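Local coordinates for protein inositol 2-dehydrogenase (Sinorhizobium meliloti, PDB 4HKT) that oxidises myo-inositol to scyllo-inosose with NAD+ as the hydride acceptor, the first step of myo-inositol breakdown, at residues M130-R133 against K134-D138; D178-R181 against F182-E186; E241-S245 against K246-A250. All blocks are in the same frame, centred on the assembly; numbering follows the deposited sequence.

Contact 1 of 3, residues M130-R133 against K134-D138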
# COMPACT_ATOMS: atom_id res chain seq x y z
N MSE B 130 -19.36 2.34 -4.57
CA MSE B 130 -20.08 2.46 -5.86
C MSE B 130 -19.20 2.02 -6.99
O MSE B 130 -19.64 1.33 -7.92
CB MSE B 130 -20.54 3.90 -6.15
CG MSE B 130 -21.84 4.23 -5.47
SE MSE B 130 -22.38 6.11 -5.86
CE MSE B 130 -22.71 5.93 -7.80
N ALA B 131 -17.93 2.40 -6.92
CA ALA B 131 -16.95 2.03 -7.93
C ALA B 131 -16.67 0.51 -7.92
O ALA B 131 -16.39 -0.09 -8.96
CB ALA B 131 -15.67 2.83 -7.75
N VAL B 132 -16.79 -0.13 -6.76
CA VAL B 132 -16.69 -1.59 -6.72
C VAL B 132 -17.84 -2.17 -7.52
O VAL B 132 -17.64 -2.99 -8.41
CB VAL B 132 -16.68 -2.13 -5.28
CG1 VAL B 132 -16.84 -3.65 -5.29
CG2 VAL B 132 -15.42 -1.72 -4.53
N ARG B 133 -19.05 -1.71 -7.23
CA ARG B 133 -20.22 -2.20 -7.93
C ARG B 133 -20.16 -1.94 -9.48
O ARG B 133 -20.51 -2.82 -10.28
CB ARG B 133 -21.46 -1.58 -7.31
CG ARG B 133 -22.73 -1.88 -8.05
CD ARG B 133 -23.16 -3.30 -7.79
NE ARG B 133 -23.44 -4.03 -9.01
CZ ARG B 133 -23.48 -5.36 -9.12
NH1 ARG B 133 -23.30 -6.16 -8.06
NH2 ARG B 133 -23.72 -5.91 -10.30
N LYS B 134 -19.74 -0.74 -9.85
CA LYS B 134 -19.55 -0.37 -11.26
C LYS B 134 -18.53 -1.29 -11.98
O LYS B 134 -18.72 -1.71 -13.13
CB LYS B 134 -19.13 1.11 -11.35
CG LYS B 134 -18.79 1.57 -12.76
CD LYS B 134 -18.73 3.10 -12.91
CE LYS B 134 -19.24 3.54 -14.29
NZ LYS B 134 -18.45 2.90 -15.39
N ALA B 135 -17.45 -1.62 -11.29
CA ALA B 135 -16.47 -2.54 -11.84
C ALA B 135 -17.11 -3.89 -12.09
O ALA B 135 -16.85 -4.50 -13.14
CB ALA B 135 -15.26 -2.66 -10.94
N ILE B 136 -17.96 -4.34 -11.16
CA ILE B 136 -18.67 -5.59 -11.34
C ILE B 136 -19.68 -5.51 -12.50
O ILE B 136 -19.75 -6.40 -13.34
CB ILE B 136 -19.44 -6.03 -10.05
CG1 ILE B 136 -18.46 -6.26 -8.88
CG2 ILE B 136 -20.21 -7.29 -10.36
CD1 ILE B 136 -19.11 -6.38 -7.50
N ASP B 137 -20.44 -4.43 -12.53
CA ASP B 137 -21.35 -4.11 -13.66
C ASP B 137 -20.64 -4.06 -15.01
O ASP B 137 -21.16 -4.53 -16.01
CB ASP B 137 -21.97 -2.73 -13.44
CG ASP B 137 -23.04 -2.72 -12.36
OD1 ASP B 137 -23.47 -3.80 -11.90
OD2 ASP B 137 -23.45 -1.61 -12.00
N ASP B 138 -19.46 -3.45 -15.04
CA ASP B 138 -18.64 -3.42 -16.24
C ASP B 138 -17.98 -4.75 -16.64
O ASP B 138 -17.32 -4.81 -17.66
CB ASP B 138 -17.61 -2.30 -16.14
CG ASP B 138 -18.25 -0.94 -16.17
OD1 ASP B 138 -19.40 -0.84 -16.62
OD2 ASP B 138 -17.64 0.02 -15.71
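Arg133 reaches along the helix to Asp137, one turn on, and grips a single carboxylate oxygen side-on with two nitrogens. NH2 of Arg133 lies 2.7 Å from OD1 of Asp137 and meets it nearly along the C-O axis. NE of Arg133 lies 2.9 Å from OD1 of Asp137 and comes from above the carboxylate plane. OD1 lies in the guanidinium plane, the carboxylate is turned 56° from it, and both nitrogens bond OD1 alone, leaving the second oxygen outside the grip. The Arg133 chain leaves with CG anti to the backbone N (chi1 173°) and then bends at chi2 and chi3, which brings the guanidinium back over Ile136. There CG2 of Ile136 sits over one face, 3.8 Å from NH2 of Arg133. These are i to i+4 and i to i+3 pairs on the last turns of helix 127-137 in the C-terminal domain of a Gfo/Idh/MocA enzyme. The backbone repeats the link, N of Asp137 hydrogen-bonded to O of Arg133 at 2.8 Å. On the buried side Val132 and Ile136 run side by side, CG1 of Val132 4.2 Å from CD1 of Ile136, against strands 237-244 and 248-251. Ala131, Val132 and Ala135 also pack on a second subunit.

Contact 2 of 3, residues D178-R181 against F182-E186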
# COMPACT_ATOMS: atom_id res chain seq x y z
N ASP B 178 -27.62 -5.52 3.51
CA ASP B 178 -27.86 -4.70 2.33
C ASP B 178 -26.68 -4.66 1.34
O ASP B 178 -26.87 -4.85 0.14
CB ASP B 178 -28.28 -3.28 2.68
CG ASP B 178 -28.59 -2.49 1.45
OD1 ASP B 178 -29.60 -2.80 0.80
OD2 ASP B 178 -27.80 -1.60 1.08
N MSE B 179 -25.49 -4.43 1.84
CA MSE B 179 -24.27 -4.46 1.02
C MSE B 179 -24.10 -5.78 0.30
O MSE B 179 -23.79 -5.83 -0.89
CB MSE B 179 -23.08 -4.10 1.90
CG MSE B 179 -21.73 -4.05 1.18
SE MSE B 179 -21.71 -2.71 -0.27
CE MSE B 179 -21.94 -1.14 0.86
N ALA B 180 -24.35 -6.89 0.98
CA ALA B 180 -24.28 -8.18 0.35
C ALA B 180 -25.24 -8.32 -0.80
O ALA B 180 -24.86 -8.79 -1.87
CB ALA B 180 -24.48 -9.31 1.38
N ARG B 181 -26.48 -7.87 -0.62
CA ARG B 181 -27.44 -7.90 -1.72
C ARG B 181 -26.99 -6.99 -2.89
O ARG B 181 -27.13 -7.36 -4.07
CB ARG B 181 -28.84 -7.48 -1.23
CG ARG B 181 -29.54 -8.53 -0.36
CD ARG B 181 -30.91 -8.06 0.11
NE ARG B 181 -31.81 -7.99 -1.01
CZ ARG B 181 -32.24 -6.88 -1.62
NH1 ARG B 181 -31.90 -5.65 -1.24
NH2 ARG B 181 -33.03 -7.03 -2.66
N PHE B 182 -26.44 -5.84 -2.54
CA PHE B 182 -25.92 -4.87 -3.52
C PHE B 182 -24.77 -5.46 -4.37
O PHE B 182 -24.67 -5.17 -5.57
CB PHE B 182 -25.45 -3.65 -2.76
CG PHE B 182 -25.01 -2.48 -3.59
CD1 PHE B 182 -25.88 -1.83 -4.44
CD2 PHE B 182 -23.72 -1.95 -3.43
CE1 PHE B 182 -25.46 -0.73 -5.19
CE2 PHE B 182 -23.31 -0.83 -4.16
CZ PHE B 182 -24.19 -0.23 -5.03
N LEU B 183 -23.90 -6.24 -3.75
CA LEU B 183 -22.70 -6.77 -4.38
C LEU B 183 -22.92 -8.09 -5.08
O LEU B 183 -22.31 -8.35 -6.14
CB LEU B 183 -21.57 -6.95 -3.37
CG LEU B 183 -21.10 -5.72 -2.63
CD1 LEU B 183 -20.06 -6.06 -1.59
CD2 LEU B 183 -20.54 -4.72 -3.61
N LEU B 184 -23.79 -8.93 -4.50
CA LEU B 184 -24.01 -10.25 -5.06
C LEU B 184 -24.73 -10.20 -6.36
O LEU B 184 -24.54 -11.10 -7.19
CB LEU B 184 -24.83 -11.15 -4.15
CG LEU B 184 -24.11 -11.75 -2.97
CD1 LEU B 184 -25.12 -12.18 -1.93
CD2 LEU B 184 -23.20 -12.89 -3.39
N GLY B 185 -25.64 -9.25 -6.47
CA GLY B 185 -26.51 -9.14 -7.64
C GLY B 185 -27.70 -10.10 -7.63
O GLY B 185 -28.54 -10.05 -8.51
N GLU B 186 -27.77 -10.98 -6.64
CA GLU B 186 -28.83 -11.99 -6.57
C GLU B 186 -29.25 -12.06 -5.15
O GLU B 186 -28.50 -11.66 -4.28
CB GLU B 186 -28.31 -13.37 -6.94
CG GLU B 186 -27.86 -13.49 -8.35
CD GLU B 186 -27.30 -14.86 -8.66
OE1 GLU B 186 -27.24 -15.76 -7.75
OE2 GLU B 186 -26.92 -15.01 -9.84
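The last turns of helix 168-184, which packs on the sheet of the Gfo/Idh/MocA C-terminal domain, carry this i to i+3 and i to i+4 contact. Met179, a selenomethionine, makes a Met-aromatic contact with Phe182: its SE lies at the ring edge, 5.2 Å from the centroid and 76° off the ring normal. The nearest ring atom is CD2 of Phe182, at 3.8 Å from SE of Met179. CG of Met179 stands anti to its own N (chi1 -178°), and the bends at chi2 and chi3 set SE between the Phe182 ring and Leu183. CG of Met179 also touches CD1 of Leu183 at 3.8 Å. Both residues rest on strand 237-244, where Met179 and Leu183 share Ile240 and Leu183 also touches Val242. An alanine in place of Leu183 would probably open a gap beside the selenium and strip part of the apolar cover from Ile240 and Val242. CB of Ala180 meets CD1 of Leu184 at 4.4 Å, and the two pack on Ile149 and Val147 of strand 144-152, respectively. The polar ends look elsewhere: Asp178 is salt-bridged to Arg124, and Arg181 to Glu187 and Asp307. The i to i+4 helical bonding holds through Leu184, whose N bonds O of Ala180 at 2.8 Å. It slackens where Gly185 turns to a positive phi of 79°: N of Gly185 makes a weak bond of 3.4 Å to O of Arg181.

Contact 3 of 3, residues E241-S245 against K246-A250. With EDO (1,2-ethanediol), chain C.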
# COMPACT_ATOMS: atom_id res chain seq x y z
N GLU B 241 -15.02 -6.84 -0.38
CA GLU B 241 -14.22 -7.55 -1.36
C GLU B 241 -15.10 -8.51 -2.12
O GLU B 241 -15.99 -9.16 -1.52
CB GLU B 241 -13.08 -8.29 -0.66
CG GLU B 241 -12.21 -9.03 -1.68
CD GLU B 241 -11.14 -9.92 -1.08
OE1 GLU B 241 -11.05 -10.07 0.15
OE2 GLU B 241 -10.35 -10.47 -1.89
N VAL B 242 -14.88 -8.61 -3.44
CA VAL B 242 -15.67 -9.47 -4.28
C VAL B 242 -14.75 -10.26 -5.23
O VAL B 242 -14.02 -9.67 -6.07
CB VAL B 242 -16.70 -8.69 -5.10
CG1 VAL B 242 -17.56 -9.66 -5.89
CG2 VAL B 242 -17.55 -7.81 -4.21
N HIS B 243 -14.75 -11.57 -5.05
CA HIS B 243 -13.99 -12.47 -5.89
C HIS B 243 -14.94 -12.97 -6.95
O HIS B 243 -16.05 -13.37 -6.63
CB HIS B 243 -13.44 -13.62 -5.07
CG HIS B 243 -12.71 -14.66 -5.87
ND1 HIS B 243 -11.54 -14.39 -6.54
CD2 HIS B 243 -12.98 -15.96 -6.09
CE1 HIS B 243 -11.13 -15.48 -7.15
NE2 HIS B 243 -11.97 -16.46 -6.88
N GLY B 244 -14.50 -12.90 -8.21
CA GLY B 244 -15.28 -13.33 -9.38
C GLY B 244 -14.46 -14.22 -10.30
O GLY B 244 -13.28 -14.50 -10.01
N SER B 245 -15.08 -14.67 -11.39
CA SER B 245 -14.44 -15.68 -12.28
C SER B 245 -13.19 -15.14 -12.96
O SER B 245 -12.22 -15.87 -13.21
CB SER B 245 -15.46 -16.22 -13.33
OG SER B 245 -16.06 -15.16 -14.06
N LYS B 246 -13.17 -13.83 -13.22
CA LYS B 246 -12.09 -13.20 -13.96
C LYS B 246 -11.13 -12.36 -13.12
O LYS B 246 -10.08 -11.89 -13.62
CB LYS B 246 -12.68 -12.30 -15.04
CG LYS B 246 -13.28 -13.05 -16.22
CD LYS B 246 -13.75 -11.97 -17.22
CE LYS B 246 -14.21 -12.54 -18.54
NZ LYS B 246 -15.28 -13.52 -18.32
N GLY B 247 -11.49 -12.11 -11.87
CA GLY B 247 -10.62 -11.41 -10.98
C GLY B 247 -11.29 -11.05 -9.67
O GLY B 247 -12.34 -11.60 -9.37
N ALA B 248 -10.72 -10.12 -8.92
CA ALA B 248 -11.30 -9.67 -7.68
C ALA B 248 -11.26 -8.16 -7.63
O ALA B 248 -10.42 -7.53 -8.27
CB ALA B 248 -10.59 -10.27 -6.45
N VAL B 249 -12.18 -7.59 -6.86
CA VAL B 249 -12.24 -6.16 -6.64
C VAL B 249 -12.53 -5.89 -5.16
O VAL B 249 -13.34 -6.60 -4.53
CB VAL B 249 -13.27 -5.47 -7.55
CG1 VAL B 249 -14.65 -6.05 -7.39
CG2 VAL B 249 -13.27 -3.96 -7.33
N ALA B 250 -11.86 -4.89 -4.62
CA ALA B 250 -11.98 -4.55 -3.20
C ALA B 250 -11.93 -3.04 -3.03
O ALA B 250 -11.36 -2.35 -3.88
CB ALA B 250 -10.88 -5.22 -2.39
C1 EDO C . -7.92 -6.60 -4.78
O1 EDO C . -7.08 -6.25 -3.67
C2 EDO C . -8.93 -7.67 -4.36
O2 EDO C . -8.29 -8.94 -4.13
O HOH W 1 -16.05 -15.62 -16.79
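Val242 and Val249 form an antiparallel hydrogen-bonded pair, with N of Val242 2.8 Å from O of Val249 and the return bond, from N of Val249 to O of Val242, at 2.9 Å. A third bond, from N of Gly244 to O of Gly247, closes the ladder next to the turn at Ser245 and Lys246. The two valines share one face of the sheet, where CB of Val242 lies 4.1 Å from CG1 of Val249. That methyl takes the crowded position between backbone N and carbonyl carbon (chi1 57°), which turns it toward its partner strand.

On the other face lie Glu241 with Ala250 and His243 with Ala248, both non-hydrogen-bonded pairs. CB of Ala248 sits at the edge of the imidazole, 4.2 Å from ND1 of His243. Glu241 is extended, its CG 4.1 Å from CB of Ala250, and its OE2 receives a weak hydrogen bond from O2 of a 1,2-ethanediol, probably left from crystallisation and also hydrogen-bonded to Glu260 of a second subunit. At the turn a water joins OG of Ser245, at 2.8 Å, to NZ of Lys246, from which it accepts.

In the next shell, OE2 of Glu241 is salt-bridged to Arg152 and Arg239 of a third subunit, and NE2 of His243 is hydrogen-bonded to OG of Ser229 of that subunit. OG of Ser245 is hydrogen-bonded to N of Glu143, and the valine face rests on Val132 and Ile136 of helix 127-137. With segment axes 4.7 Å apart and 173° between directions, this is a beta hairpin at the edge, within this chain, of the C-terminal domain sheet; Ala248, Val249 and Ala250 pair antiparallel with a strand of the second subunit, continuing the sheet across the interface.

Overall arrangement
All three contacts belong to the C-terminal domain, and contacts 1 and 2 are turns of two helices packed on the sheet whose edge hairpin is contact 3. They meet in one apolar layer: CG2 of Val242 is 3.9 Å from CD1 of Ile136 and 4.0 Å from CD1 of Leu183. The helix ends also touch, Arg133 NH1 making a weak hydrogen bond to Phe182 O. Contact 3 lies farthest from the chain centre yet is largely buried, covered by two other subunits; its own bonds are mainly main-chain. Contact 2 lies nearest the centre and adds a selenium-aromatic pair, contact 1 a salt bridge on an exposed flank. Contacts 1 and 3 reach the second subunit; contact 2 touches no other chain.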